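Local coordinates for heme utilization carrier protein (Escherichia coli O157:H7, PDB 6U9J) that probably binds heme, or the anaerobilin made from it, and carries it through the cytosol during anaerobic heme utilisation, at residues E5-E10 and R31-S36; N56-V61 and I67-G72; L106-F111 and D115-L120; I132-D137 and E145-F150. All blocks are in the same frame, centred on the assembly; numbering follows the deposited sequence.

Contact 1: residues E5-E10 and R31-S36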
loop_
_atom_site.group_PDB
_atom_site.type_symbol
_atom_site.label_atom_id
_atom_site.label_comp_id
_atom_site.label_asym_id
_atom_site.label_seq_id
_atom_site.Cartn_x
_atom_site.Cartn_y
_atom_site.Cartn_z
ATOM N N GLU A 5 20.436 11.147 23.000
ATOM C CA GLU A 5 20.844 10.328 24.137
ATOM C C GLU A 5 19.904 9.143 24.318
ATOM O O GLU A 5 20.355 8.018 24.560
ATOM C CB GLU A 5 20.898 11.186 25.404
ATOM C CG GLU A 5 21.861 12.364 25.302
ATOM C CD GLU A 5 21.896 13.212 26.563
ATOM O OE1 GLU A 5 22.899 13.932 26.768
ATOM O OE2 GLU A 5 20.924 13.163 27.347
ATOM N N PHE A 6 18.597 9.371 24.175
ATOM C CA PHE A 6 17.634 8.281 24.302
ATOM C C PHE A 6 17.878 7.194 23.261
ATOM O O PHE A 6 17.737 6.003 23.558
ATOM C CB PHE A 6 16.213 8.831 24.181
ATOM C CG PHE A 6 15.142 7.774 24.227
ATOM C CD1 PHE A 6 14.850 7.113 25.408
ATOM C CD2 PHE A 6 14.420 7.446 23.087
ATOM C CE1 PHE A 6 13.867 6.140 25.454
ATOM C CE2 PHE A 6 13.435 6.475 23.124
ATOM C CZ PHE A 6 13.156 5.823 24.310
ATOM N N LEU A 7 18.251 7.578 22.036
ATOM C CA LEU A 7 18.400 6.592 20.973
ATOM C C LEU A 7 19.709 5.815 21.049
ATOM O O LEU A 7 19.819 4.758 20.417
ATOM C CB LEU A 7 18.285 7.265 19.603
ATOM C CG LEU A 7 16.871 7.726 19.249
ATOM C CD1 LEU A 7 16.869 8.512 17.933
ATOM C CD2 LEU A 7 15.935 6.532 19.184
ATOM N N LYS A 8 20.691 6.291 21.819
ATOM C CA LYS A 8 21.956 5.567 21.913
ATOM C C LYS A 8 21.820 4.202 22.585
ATOM O O LYS A 8 22.836 3.515 22.732
ATOM C CB LYS A 8 22.994 6.402 22.670
ATOM C CG LYS A 8 23.221 7.786 22.089
ATOM C CD LYS A 8 24.504 8.434 22.586
ATOM C CE LYS A 8 25.577 8.434 21.510
ATOM N NZ LYS A 8 26.845 9.050 21.990
ATOM N N THR A 9 20.609 3.774 22.971
ATOM C CA THR A 9 20.451 2.531 23.720
ATOM C C THR A 9 19.293 1.669 23.206
ATOM O O THR A 9 18.792 0.803 23.935
ATOM C CB THR A 9 20.301 2.832 25.219
ATOM O OG1 THR A 9 20.618 1.661 25.983
ATOM C CG2 THR A 9 18.897 3.349 25.567
ATOM N N GLU A 10 18.877 1.878 21.951
ATOM C CA GLU A 10 17.944 1.030 21.204
ATOM C C GLU A 10 16.550 0.987 21.824
ATOM O O GLU A 10 16.333 0.306 22.834
ATOM C CB GLU A 10 18.493 -0.397 21.073
ATOM C CG GLU A 10 17.763 -1.289 20.047
ATOM C CD GLU A 10 17.893 -0.809 18.600
ATOM O OE1 GLU A 10 16.994 -0.079 18.121
ATOM O OE2 GLU A 10 18.893 -1.176 17.936
ATOM N N ARG A 31 17.459 10.585 12.011
ATOM C CA ARG A 31 18.731 11.301 11.969
ATOM C C ARG A 31 19.554 11.063 13.221
ATOM O O ARG A 31 20.788 11.064 13.161
ATOM C CB ARG A 31 18.487 12.799 11.814
ATOM C CG ARG A 31 17.993 13.225 10.459
ATOM C CD ARG A 31 18.008 14.740 10.383
ATOM N NE ARG A 31 17.417 15.237 9.150
ATOM C CZ ARG A 31 18.072 15.345 7.998
ATOM N NH1 ARG A 31 17.446 15.819 6.932
ATOM N NH2 ARG A 31 19.346 14.982 7.914
ATOM N N ASN A 32 18.895 10.863 14.356
ATOM C CA ASN A 32 19.563 10.730 15.641
ATOM C C ASN A 32 19.849 9.286 16.019
ATOM O O ASN A 32 20.356 9.032 17.117
ATOM C CB ASN A 32 18.727 11.414 16.720
ATOM C CG ASN A 32 18.795 12.919 16.621
ATOM O OD1 ASN A 32 19.785 13.531 17.023
ATOM N ND2 ASN A 32 17.751 13.526 16.075
ATOM N N LEU A 33 19.556 8.340 15.133
ATOM C CA LEU A 33 19.910 6.950 15.364
ATOM C C LEU A 33 21.428 6.771 15.345
ATOM O O LEU A 33 22.147 7.542 14.705
ATOM C CB LEU A 33 19.279 6.058 14.295
ATOM C CG LEU A 33 17.777 5.799 14.408
ATOM C CD1 LEU A 33 17.274 5.059 13.178
ATOM C CD2 LEU A 33 17.469 5.017 15.679
ATOM N N PRO A 34 21.943 5.752 16.038
ATOM C CA PRO A 34 23.388 5.491 15.961
ATOM C C PRO A 34 23.849 5.007 14.597
ATOM O O PRO A 34 25.016 5.217 14.248
ATOM C CB PRO A 34 23.619 4.424 17.041
ATOM C CG PRO A 34 22.272 3.871 17.359
ATOM C CD PRO A 34 21.280 4.958 17.085
ATOM N N SER A 35 22.983 4.362 13.808
ATOM C CA SER A 35 23.401 3.762 12.541
ATOM C C SER A 35 22.391 4.125 11.451
ATOM O O SER A 35 21.531 3.306 11.101
ATOM C CB SER A 35 23.546 2.256 12.681
ATOM O OG SER A 35 24.017 1.682 11.476
ATOM N N SER A 36 22.513 5.338 10.908
ATOM C CA SER A 36 21.664 5.761 9.804
ATOM C C SER A 36 22.437 6.657 8.848
ATOM O O SER A 36 23.292 7.446 9.257
ATOM C CB SER A 36 20.412 6.503 10.289
ATOM O OG SER A 36 20.751 7.738 10.898
#

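Contact 2: residues N56-V61 and I67-G72. With PO4 (phosphate ion), chain E.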
loop_
_atom_site.group_PDB
_atom_site.type_symbol
_atom_site.label_atom_id
_atom_site.label_comp_id
_atom_site.label_asym_id
_atom_site.label_seq_id
_atom_site.Cartn_x
_atom_site.Cartn_y
_atom_site.Cartn_z
ATOM N N ASN A 56 15.055 -10.781 -3.641
ATOM C CA ASN A 56 13.774 -10.613 -2.966
ATOM C C ASN A 56 13.904 -9.669 -1.777
ATOM O O ASN A 56 14.662 -9.932 -0.832
ATOM C CB ASN A 56 13.223 -11.964 -2.522
ATOM C CG ASN A 56 12.908 -12.874 -3.701
ATOM O OD1 ASN A 56 12.252 -12.465 -4.661
ATOM N ND2 ASN A 56 13.367 -14.120 -3.626
ATOM N N VAL A 57 13.152 -8.571 -1.825
ATOM C CA VAL A 57 13.041 -7.628 -0.724
ATOM C C VAL A 57 11.565 -7.502 -0.354
ATOM O O VAL A 57 10.686 -7.997 -1.058
ATOM C CB VAL A 57 13.648 -6.252 -1.072
ATOM C CG1 VAL A 57 15.157 -6.382 -1.333
ATOM C CG2 VAL A 57 12.944 -5.617 -2.282
ATOM N N THR A 58 11.292 -6.826 0.759
ATOM C CA THR A 58 9.926 -6.556 1.190
ATOM C C THR A 58 9.642 -5.063 1.120
ATOM O O THR A 58 10.274 -4.268 1.825
ATOM C CB THR A 58 9.676 -7.068 2.605
ATOM O OG1 THR A 58 9.975 -8.469 2.659
ATOM C CG2 THR A 58 8.212 -6.833 3.002
ATOM N N THR A 59 8.678 -4.689 0.284
ATOM C CA THR A 59 8.235 -3.313 0.141
ATOM C C THR A 59 6.944 -3.135 0.923
ATOM O O THR A 59 6.027 -3.949 0.791
ATOM C CB THR A 59 8.007 -2.972 -1.330
ATOM O OG1 THR A 59 9.216 -3.198 -2.062
ATOM C CG2 THR A 59 7.581 -1.520 -1.482
ATOM N N LEU A 60 6.886 -2.096 1.741
ATOM C CA LEU A 60 5.794 -1.903 2.681
ATOM C C LEU A 60 5.193 -0.512 2.520
ATOM O O LEU A 60 5.918 0.478 2.398
ATOM C CB LEU A 60 6.303 -2.112 4.126
ATOM C CG LEU A 60 5.350 -1.982 5.313
ATOM C CD1 LEU A 60 5.740 -2.961 6.418
ATOM C CD2 LEU A 60 5.331 -0.552 5.834
ATOM N N VAL A 61 3.863 -0.434 2.526
ATOM C CA VAL A 61 3.165 0.838 2.647
ATOM C C VAL A 61 2.228 0.753 3.846
ATOM O O VAL A 61 1.603 -0.285 4.084
ATOM C CB VAL A 61 2.408 1.203 1.355
ATOM C CG1 VAL A 61 1.316 0.188 1.058
ATOM C CG2 VAL A 61 1.852 2.620 1.456
ATOM N N ILE A 67 -1.691 -2.225 6.343
ATOM C CA ILE A 67 -0.297 -2.389 5.968
ATOM C C ILE A 67 -0.283 -3.478 4.915
ATOM O O ILE A 67 -0.757 -4.592 5.161
ATOM C CB ILE A 67 0.600 -2.779 7.150
ATOM C CG1 ILE A 67 0.655 -1.653 8.184
ATOM C CG2 ILE A 67 1.994 -3.119 6.631
ATOM C CD1 ILE A 67 1.846 -1.752 9.127
ATOM N N LEU A 68 0.221 -3.160 3.737
ATOM C CA LEU A 68 0.429 -4.171 2.723
ATOM C C LEU A 68 1.921 -4.305 2.498
ATOM O O LEU A 68 2.644 -3.302 2.458
ATOM C CB LEU A 68 -0.277 -3.824 1.410
ATOM C CG LEU A 68 -1.796 -4.023 1.393
ATOM C CD1 LEU A 68 -2.284 -4.060 -0.043
ATOM C CD2 LEU A 68 -2.207 -5.285 2.124
ATOM N N GLU A 69 2.383 -5.535 2.388
ATOM C CA GLU A 69 3.791 -5.761 2.133
ATOM C C GLU A 69 3.927 -6.741 0.995
ATOM O O GLU A 69 3.165 -7.706 0.888
ATOM C CB GLU A 69 4.544 -6.267 3.362
ATOM C CG GLU A 69 3.850 -7.305 4.175
ATOM C CD GLU A 69 4.422 -7.376 5.588
ATOM O OE1 GLU A 69 3.859 -6.737 6.504
ATOM O OE2 GLU A 69 5.455 -8.055 5.777
ATOM N N PHE A 70 4.895 -6.482 0.137
ATOM C CA PHE A 70 5.137 -7.312 -1.035
ATOM C C PHE A 70 6.555 -7.843 -0.973
ATOM O O PHE A 70 7.512 -7.065 -0.928
ATOM C CB PHE A 70 4.946 -6.549 -2.343
ATOM C CG PHE A 70 5.351 -7.346 -3.560
ATOM C CD1 PHE A 70 4.495 -8.291 -4.099
ATOM C CD2 PHE A 70 6.587 -7.151 -4.162
ATOM C CE1 PHE A 70 4.861 -9.028 -5.212
ATOM C CE2 PHE A 70 6.959 -7.884 -5.278
ATOM C CZ PHE A 70 6.093 -8.823 -5.802
ATOM N N SER A 71 6.686 -9.163 -0.973
ATOM C CA SER A 71 7.979 -9.824 -0.965
ATOM C C SER A 71 8.288 -10.281 -2.384
ATOM O O SER A 71 7.511 -11.034 -2.981
ATOM C CB SER A 71 7.975 -11.003 0.011
ATOM O OG SER A 71 9.213 -11.687 -0.000
ATOM N N GLY A 72 9.406 -9.816 -2.920
ATOM C CA GLY A 72 9.820 -10.165 -4.261
ATOM C C GLY A 72 10.778 -9.116 -4.786
ATOM O O GLY A 72 11.156 -8.182 -4.086
HETATM P P PO4 E . 11.595 -12.129 2.164
HETATM O O1 PO4 E . 11.455 -10.889 1.298
HETATM O O2 PO4 E . 10.302 -12.914 2.136
HETATM O O3 PO4 E . 12.724 -12.991 1.641
HETATM O O4 PO4 E . 11.896 -11.742 3.594
HETATM O O HOH W 1 9.346 -5.999 -2.929
#

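Contact 3: residues L106-F111 and D115-L120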
loop_
_atom_site.group_PDB
_atom_site.type_symbol
_atom_site.label_atom_id
_atom_site.label_comp_id
_atom_site.label_asym_id
_atom_site.label_seq_id
_atom_site.Cartn_x
_atom_site.Cartn_y
_atom_site.Cartn_z
ATOM N N LEU A 106 18.932 5.064 4.921
ATOM C CA LEU A 106 19.279 3.665 5.119
ATOM C C LEU A 106 19.527 3.471 6.604
ATOM O O LEU A 106 20.296 4.226 7.205
ATOM C CB LEU A 106 20.520 3.268 4.314
ATOM C CG LEU A 106 20.260 2.844 2.858
ATOM C CD1 LEU A 106 19.706 3.991 2.032
ATOM C CD2 LEU A 106 21.528 2.285 2.214
ATOM N N ILE A 107 18.847 2.488 7.194
ATOM C CA ILE A 107 18.858 2.273 8.638
ATOM C C ILE A 107 19.223 0.834 8.964
ATOM O O ILE A 107 18.713 -0.104 8.352
ATOM C CB ILE A 107 17.479 2.604 9.245
ATOM C CG1 ILE A 107 17.134 4.071 8.992
ATOM C CG2 ILE A 107 17.466 2.265 10.758
ATOM C CD1 ILE A 107 15.654 4.380 9.145
ATOM N N GLU A 108 20.076 0.659 9.974
ATOM C CA GLU A 108 20.312 -0.645 10.579
ATOM C C GLU A 108 20.047 -0.524 12.068
ATOM O O GLU A 108 20.541 0.405 12.712
ATOM C CB GLU A 108 21.740 -1.135 10.337
ATOM C CG GLU A 108 22.046 -1.363 8.866
ATOM C CD GLU A 108 23.507 -1.705 8.634
ATOM O OE1 GLU A 108 24.275 -0.803 8.240
ATOM O OE2 GLU A 108 23.884 -2.875 8.861
ATOM N N ARG A 109 19.237 -1.430 12.599
ATOM C CA ARG A 109 18.991 -1.435 14.040
ATOM C C ARG A 109 18.447 -2.793 14.444
ATOM O O ARG A 109 18.166 -3.655 13.611
ATOM C CB ARG A 109 18.013 -0.322 14.434
ATOM C CG ARG A 109 16.651 -0.462 13.772
ATOM C CD ARG A 109 15.706 0.658 14.189
ATOM N NE ARG A 109 15.432 0.601 15.625
ATOM C CZ ARG A 109 14.246 0.333 16.169
ATOM N NH1 ARG A 109 14.121 0.300 17.491
ATOM N NH2 ARG A 109 13.184 0.111 15.404
ATOM N N LYS A 110 18.324 -2.997 15.752
ATOM C CA LYS A 110 17.595 -4.156 16.231
ATOM C C LYS A 110 16.147 -3.784 16.515
ATOM O O LYS A 110 15.864 -2.723 17.082
ATOM C CB LYS A 110 18.245 -4.737 17.486
ATOM C CG LYS A 110 19.451 -5.608 17.168
ATOM C CD LYS A 110 19.912 -6.390 18.367
ATOM C CE LYS A 110 21.178 -7.150 18.033
ATOM N NZ LYS A 110 20.889 -8.452 17.377
ATOM N N PHE A 111 15.231 -4.643 16.066
ATOM C CA PHE A 111 13.804 -4.499 16.331
ATOM C C PHE A 111 13.373 -5.740 17.096
ATOM O O PHE A 111 13.317 -6.834 16.523
ATOM C CB PHE A 111 13.002 -4.337 15.039
ATOM C CG PHE A 111 11.527 -4.219 15.264
ATOM C CD1 PHE A 111 11.015 -3.198 16.050
ATOM C CD2 PHE A 111 10.651 -5.130 14.698
ATOM C CE1 PHE A 111 9.655 -3.087 16.266
ATOM C CE2 PHE A 111 9.288 -5.026 14.913
ATOM C CZ PHE A 111 8.791 -4.004 15.699
ATOM N N ASP A 115 18.036 -8.276 14.045
ATOM C CA ASP A 115 18.750 -7.388 13.129
ATOM C C ASP A 115 17.831 -7.025 11.967
ATOM O O ASP A 115 17.174 -7.897 11.393
ATOM C CB ASP A 115 20.014 -8.057 12.575
ATOM C CG ASP A 115 21.236 -7.909 13.482
ATOM O OD1 ASP A 115 21.121 -7.349 14.593
ATOM O OD2 ASP A 115 22.320 -8.366 13.051
ATOM N N THR A 116 17.788 -5.738 11.618
ATOM C CA THR A 116 16.984 -5.253 10.496
ATOM C C THR A 116 17.790 -4.258 9.686
ATOM O O THR A 116 18.658 -3.560 10.212
ATOM C CB THR A 116 15.695 -4.538 10.924
ATOM O OG1 THR A 116 16.030 -3.281 11.525
ATOM C CG2 THR A 116 14.846 -5.392 11.872
ATOM N N ALA A 117 17.470 -4.166 8.399
ATOM C CA ALA A 117 18.114 -3.212 7.514
ATOM C C ALA A 117 17.029 -2.697 6.591
ATOM O O ALA A 117 16.345 -3.498 5.951
ATOM C CB ALA A 117 19.245 -3.848 6.704
ATOM N N SER A 118 16.831 -1.386 6.585
ATOM C CA SER A 118 15.685 -0.824 5.888
ATOM C C SER A 118 16.067 0.439 5.136
ATOM O O SER A 118 17.049 1.117 5.448
ATOM C CB SER A 118 14.551 -0.499 6.871
ATOM O OG SER A 118 14.951 0.479 7.806
ATOM N N ILE A 119 15.255 0.745 4.121
ATOM C CA ILE A 119 15.311 2.008 3.391
ATOM C C ILE A 119 13.977 2.705 3.587
ATOM O O ILE A 119 12.930 2.116 3.310
ATOM C CB ILE A 119 15.594 1.775 1.906
ATOM C CG1 ILE A 119 16.903 1.022 1.748
ATOM C CG2 ILE A 119 15.604 3.104 1.116
ATOM C CD1 ILE A 119 17.127 0.486 0.371
ATOM N N LEU A 120 14.012 3.937 4.081
ATOM C CA LEU A 120 12.816 4.733 4.324
ATOM C C LEU A 120 12.802 5.896 3.350
ATOM O O LEU A 120 13.805 6.605 3.209
ATOM C CB LEU A 120 12.768 5.267 5.756
ATOM C CG LEU A 120 12.024 4.416 6.779
ATOM C CD1 LEU A 120 12.545 2.990 6.750
ATOM C CD2 LEU A 120 12.194 5.021 8.160
HETATM O O HOH W 2 16.116 -1.064 10.075
#

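Contact 4: residues I132-D137 and E145-F150. With PO4 (phosphate ion), chain E.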
loop_
_atom_site.group_PDB
_atom_site.type_symbol
_atom_site.label_atom_id
_atom_site.label_comp_id
_atom_site.label_asym_id
_atom_site.label_seq_id
_atom_site.Cartn_x
_atom_site.Cartn_y
_atom_site.Cartn_z
ATOM N N ILE A 132 11.327 -0.120 2.384
ATOM C CA ILE A 132 11.830 -1.378 1.841
ATOM C C ILE A 132 12.693 -2.032 2.904
ATOM O O ILE A 132 13.590 -1.385 3.454
ATOM C CB ILE A 132 12.639 -1.174 0.551
ATOM C CG1 ILE A 132 11.773 -0.520 -0.529
ATOM C CG2 ILE A 132 13.176 -2.509 0.045
ATOM C CD1 ILE A 132 12.581 -0.083 -1.734
ATOM N N PHE A 133 12.433 -3.310 3.186
ATOM C CA PHE A 133 13.187 -4.086 4.162
ATOM C C PHE A 133 13.945 -5.207 3.469
ATOM O O PHE A 133 13.424 -5.836 2.551
ATOM C CB PHE A 133 12.255 -4.699 5.215
ATOM C CG PHE A 133 11.637 -3.696 6.126
ATOM C CD1 PHE A 133 10.441 -3.081 5.791
ATOM C CD2 PHE A 133 12.244 -3.375 7.336
ATOM C CE1 PHE A 133 9.865 -2.146 6.640
ATOM C CE2 PHE A 133 11.671 -2.440 8.193
ATOM C CZ PHE A 133 10.484 -1.825 7.843
ATOM N N LEU A 134 15.151 -5.508 3.948
ATOM C CA LEU A 134 15.905 -6.600 3.350
ATOM C C LEU A 134 15.227 -7.936 3.613
ATOM O O LEU A 134 14.515 -8.110 4.605
ATOM C CB LEU A 134 17.322 -6.648 3.900
ATOM C CG LEU A 134 18.294 -5.604 3.390
ATOM C CD1 LEU A 134 19.720 -6.033 3.719
ATOM C CD2 LEU A 134 18.138 -5.389 1.900
ATOM N N GLY A 135 15.471 -8.892 2.703
ATOM C CA GLY A 135 14.870 -10.209 2.805
ATOM C C GLY A 135 15.534 -11.106 3.837
ATOM O O GLY A 135 16.596 -10.819 4.387
ATOM N N ARG A 136 14.879 -12.232 4.099
ATOM C CA ARG A 136 15.305 -13.140 5.154
ATOM C C ARG A 136 15.286 -14.574 4.649
ATOM O O ARG A 136 14.686 -14.885 3.614
ATOM C CB ARG A 136 14.419 -13.006 6.397
ATOM C CG ARG A 136 14.571 -11.660 7.094
ATOM C CD ARG A 136 13.749 -11.561 8.361
ATOM N NE ARG A 136 13.813 -10.210 8.901
ATOM C CZ ARG A 136 14.687 -9.808 9.819
ATOM N NH1 ARG A 136 14.675 -8.544 10.232
ATOM N NH2 ARG A 136 15.579 -10.661 10.318
ATOM N N ASP A 137 15.978 -15.442 5.391
ATOM C CA ASP A 137 15.980 -16.867 5.104
ATOM C C ASP A 137 14.914 -17.564 5.949
ATOM O O ASP A 137 14.160 -16.933 6.693
ATOM C CB ASP A 137 17.377 -17.466 5.317
ATOM C CG ASP A 137 17.855 -17.436 6.779
ATOM O OD1 ASP A 137 17.051 -17.291 7.728
ATOM O OD2 ASP A 137 19.080 -17.573 6.985
ATOM N N GLU A 145 24.251 -11.687 1.768
ATOM C CA GLU A 145 24.585 -11.120 0.464
ATOM C C GLU A 145 23.869 -9.787 0.241
ATOM O O GLU A 145 24.460 -8.836 -0.292
ATOM C CB GLU A 145 24.234 -12.131 -0.631
ATOM C CG GLU A 145 24.407 -11.639 -2.054
ATOM C CD GLU A 145 23.854 -12.631 -3.070
ATOM O OE1 GLU A 145 24.650 -13.406 -3.637
ATOM O OE2 GLU A 145 22.623 -12.639 -3.293
ATOM N N GLN A 146 22.602 -9.697 0.668
ATOM C CA GLN A 146 21.865 -8.436 0.586
ATOM C C GLN A 146 22.419 -7.408 1.564
ATOM O O GLN A 146 22.519 -6.221 1.228
ATOM C CB GLN A 146 20.387 -8.662 0.875
ATOM C CG GLN A 146 19.638 -9.429 -0.184
ATOM C CD GLN A 146 18.153 -9.145 -0.133
ATOM O OE1 GLN A 146 17.656 -8.527 0.814
ATOM N NE2 GLN A 146 17.436 -9.574 -1.165
ATOM N N VAL A 147 22.758 -7.841 2.781
ATOM C CA VAL A 147 23.342 -6.917 3.748
ATOM C C VAL A 147 24.637 -6.321 3.202
ATOM O O VAL A 147 24.893 -5.123 3.350
ATOM C CB VAL A 147 23.560 -7.634 5.094
ATOM C CG1 VAL A 147 24.347 -6.744 6.049
ATOM C CG2 VAL A 147 22.209 -8.038 5.688
ATOM N N SER A 148 25.461 -7.140 2.549
ATOM C CA SER A 148 26.683 -6.612 1.954
ATOM C C SER A 148 26.376 -5.565 0.883
ATOM O O SER A 148 26.992 -4.494 0.853
ATOM C CB SER A 148 27.507 -7.752 1.363
ATOM O OG SER A 148 28.743 -7.263 0.866
ATOM N N ALA A 149 25.405 -5.851 0.013
ATOM C CA ALA A 149 25.043 -4.894 -1.032
ATOM C C ALA A 149 24.455 -3.615 -0.436
ATOM O O ALA A 149 24.732 -2.505 -0.910
ATOM C CB ALA A 149 24.059 -5.555 -1.992
ATOM N N PHE A 150 23.651 -3.756 0.619
ATOM C CA PHE A 150 23.126 -2.602 1.338
ATOM C C PHE A 150 24.262 -1.741 1.891
ATOM O O PHE A 150 24.239 -0.511 1.777
ATOM C CB PHE A 150 22.179 -3.128 2.435
ATOM C CG PHE A 150 21.626 -2.097 3.377
ATOM C CD1 PHE A 150 22.340 -1.712 4.514
ATOM C CD2 PHE A 150 20.342 -1.604 3.205
ATOM C CE1 PHE A 150 21.802 -0.793 5.398
ATOM C CE2 PHE A 150 19.803 -0.689 4.095
ATOM C CZ PHE A 150 20.529 -0.289 5.190
HETATM P P PO4 E . 11.595 -12.129 2.164
HETATM O O1 PO4 E . 11.455 -10.889 1.298
HETATM O O2 PO4 E . 10.302 -12.914 2.136
HETATM O O3 PO4 E . 12.724 -12.991 1.641
HETATM O O4 PO4 E . 11.896 -11.742 3.594
#

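Contact 1: residues E5-E10 and R31-S36
Leu7 meets the 31-36 turn with both of its methyl branches. CD1 lies against the peptide that joins Asn32 to Leu33, 3.6 Å from Asn32 O and 3.7 Å from the CB of Asn32, while CD2 reaches across to Leu33, where the two CD2 methyls of Leu7 and Leu33 stand 4.1 Å apart. The two leucines cross at a slant. Leu7 gets there because its CG is anti to its own carbonyl carbon (chi1 -71°), which carries the branched end off the helix toward the turn. The backbone contributes too: Pro34 sets its CD 3.6 Å from Leu7 O, a ring carbon against a carbonyl at the last turn of helix 3-7. No hydrogen bond joins the two segments, so the contact is apolar packing between helix 3-7 and the loop that leads from helix 26-31 into strand 36-40, outermost in the main antiparallel sheet within this chain. Leucine suits the buried position, and proline, which has no N-H to give, places only its ring carbons CD and CG against Leu7 O. Behind this first shell, Val18 of helix 15-22 packs on Leu7, and Leu33 is backed by Leu15 and by Ile107 of strand 103-111. Asn32 sends its amide the other way, ND2 bonding to Glu28 O, which ties the turn to the preceding helix. Ser36 OG likewise bonds to Val30 O.

Contact 2: residues N56-V61 and I67-G72
Val57 and Gly72 form a hydrogen-bonded pair in the antiparallel beta hairpin of strands 56-62 and 66-71, at one margin of the main sheet within this chain. Gly72 N gives its proton to Val57 O at 2.9 Å, in the carbonyl plane, whereas the return bond from Val57 N meets Gly72 O from above its plane, 54° out of it, as the chain turns a corner. Glycine is needed here: its backbone angles would jam a CB against the preceding carbonyl. Thr59 with Phe70 and Val61 with Leu68 are the other hydrogen-bonded pairs, each joined by two N-H...O bonds. Between them CA-H groups support the same carbonyls, as where Ser71 CA approaches Val57 O. Phe70 O accepts from Thr59 N, and a water close to both Phe70 O and Thr59 OG1 can probably give it a second donor. Beyond Ile67, Glu69 and Phe70, an antiparallel strand of the second subunit continues the sheet. Farther along the face that carries Thr58 and Ser71, Leu60 CD1 meets Ile67 CG2 at 3.8 Å. The hydroxyls of Thr58 and Ser71 suit their place because they can donate to a phosphate ion, probably from the crystallisation liquor. Ser71 OG, swung anti to its N (chi1 178°), lies 2.7 Å from both phosphate O1 and O2, and its one proton is not assigned between them. Thr58 OG1 donates a weak bond to phosphate O1 at 3.1 Å.

Contact 3: residues L106-F111 and D115-L120
Ile107 and Leu120 meet at an oblique angle on one face of the beta hairpin formed by strands 103-111 and 114-122, two neighbouring central strands of the antiparallel sheet. Ile107 CD1 comes 3.7 Å from Leu120 CD2, and Val30 of helix 26-31 packs over both residues, a place that suits branched apolar chains. On the opposite face Leu106 and Ile119 extend together from the sheet, their CG and CG1 4.0 Å apart; Phe150 of helix 144-157 packs on Leu106, and Val47 and Val51 of helix 44-51 on Ile119. Small Ala117 opposes Glu108, whose carboxylate leaves to bond His151. Back on the Ile107 face, Arg109 and Thr116 run alongside each other, the arginine CG 3.7 Å from Thr116 OG1. The guanidinium continues past the hairpin to a salt bridge with Glu10. Thr116 holds OG1 between its N and carbonyl carbon (chi1 70°), 3.0 Å from Arg109 O, with the proton not settled. Its methyl CG2 rests on Phe111 CB. A water hydrogen-bonds Thr116 OG1 and Ser118 OG and donates to Ile107 O, thereby serving both hydroxyls. At the exposed end Lys110 and Asp115 cross; the lysine bends at its last torsion (chi4 -84°), and NZ meets Asp115 OD1 at 3.0 Å in a salt bridge, from above the carboxylate plane (47° out of it).

Contact 4: residues I132-D137 and E145-F150
Helix 144-157 packs on the chain just after strand 128-133 of the main antiparallel sheet, through Leu134 and Gln146. Their side chains run antiparallel, each passing the other. Leu134 CD2 lies 3.4 Å from Gln146 OE1, and CD1 reaches on to the helix backbone, 3.7 Å from Val147 N, and to the methyl CG2 of Val147 at 3.8 Å. A further contact of CD1 is with the CB of Phe150, one turn along from Gln146. Leucine fits this buried position because its branches divide the work: CD2 lies against the Gln146 amide while CD1 packs on the helix backbone, Val147 CG2 and Phe150 CB. Gln146 supplies the polar link. Extended beyond CG (chi2 -157°), it brings OE1 to Gly135 N, 2.9 Å away and nearly straight at 163°, though the donor is tilted 32° from the amide plane. Its NE2 bonds Asn56 O at the start of strand 56-62, so both ends of this buried amide are satisfied by main-chain groups of two chain segments. Gly135, without a side chain, leaves room for the phosphate ion, whose O4 comes 3.4 Å from its CA. Arg136 N makes weak bonds to the phosphate, 3.4 Å to O3 and 3.1 Å to O4, and the Arg136 guanidinium turns to Asp115 O and Arg140 O. The arrangement belongs to the C-terminal helix packed against the antiparallel sheet of this ChuX/HutX-family protein.

How the contacts relate
Contacts 2, 3 and 4 share the main antiparallel sheet, with strand 128-133 lying between the hairpins of contacts 2 and 3. Contact 4 touches both: Phe133 N is 2.7 Å from Thr58 O of contact 2, and Ile119 N is 2.8 Å from Ile132 O across to contact 3. The phosphate, probably from crystallisation, sits where contacts 2 and 4 meet. Contact 1 lies at the far side of the chain's centre from contact 2, centres about 25 Å apart, yet it reaches contact 3 directly, centres about 12 Å apart: besides the Glu10-Arg109 salt bridge, Glu10 OE2 lies 2.9 Å from Lys110 N. The outer strand of contact 2 pairs antiparallel with a strand of the second subunit, so the sheet runs on across the interface.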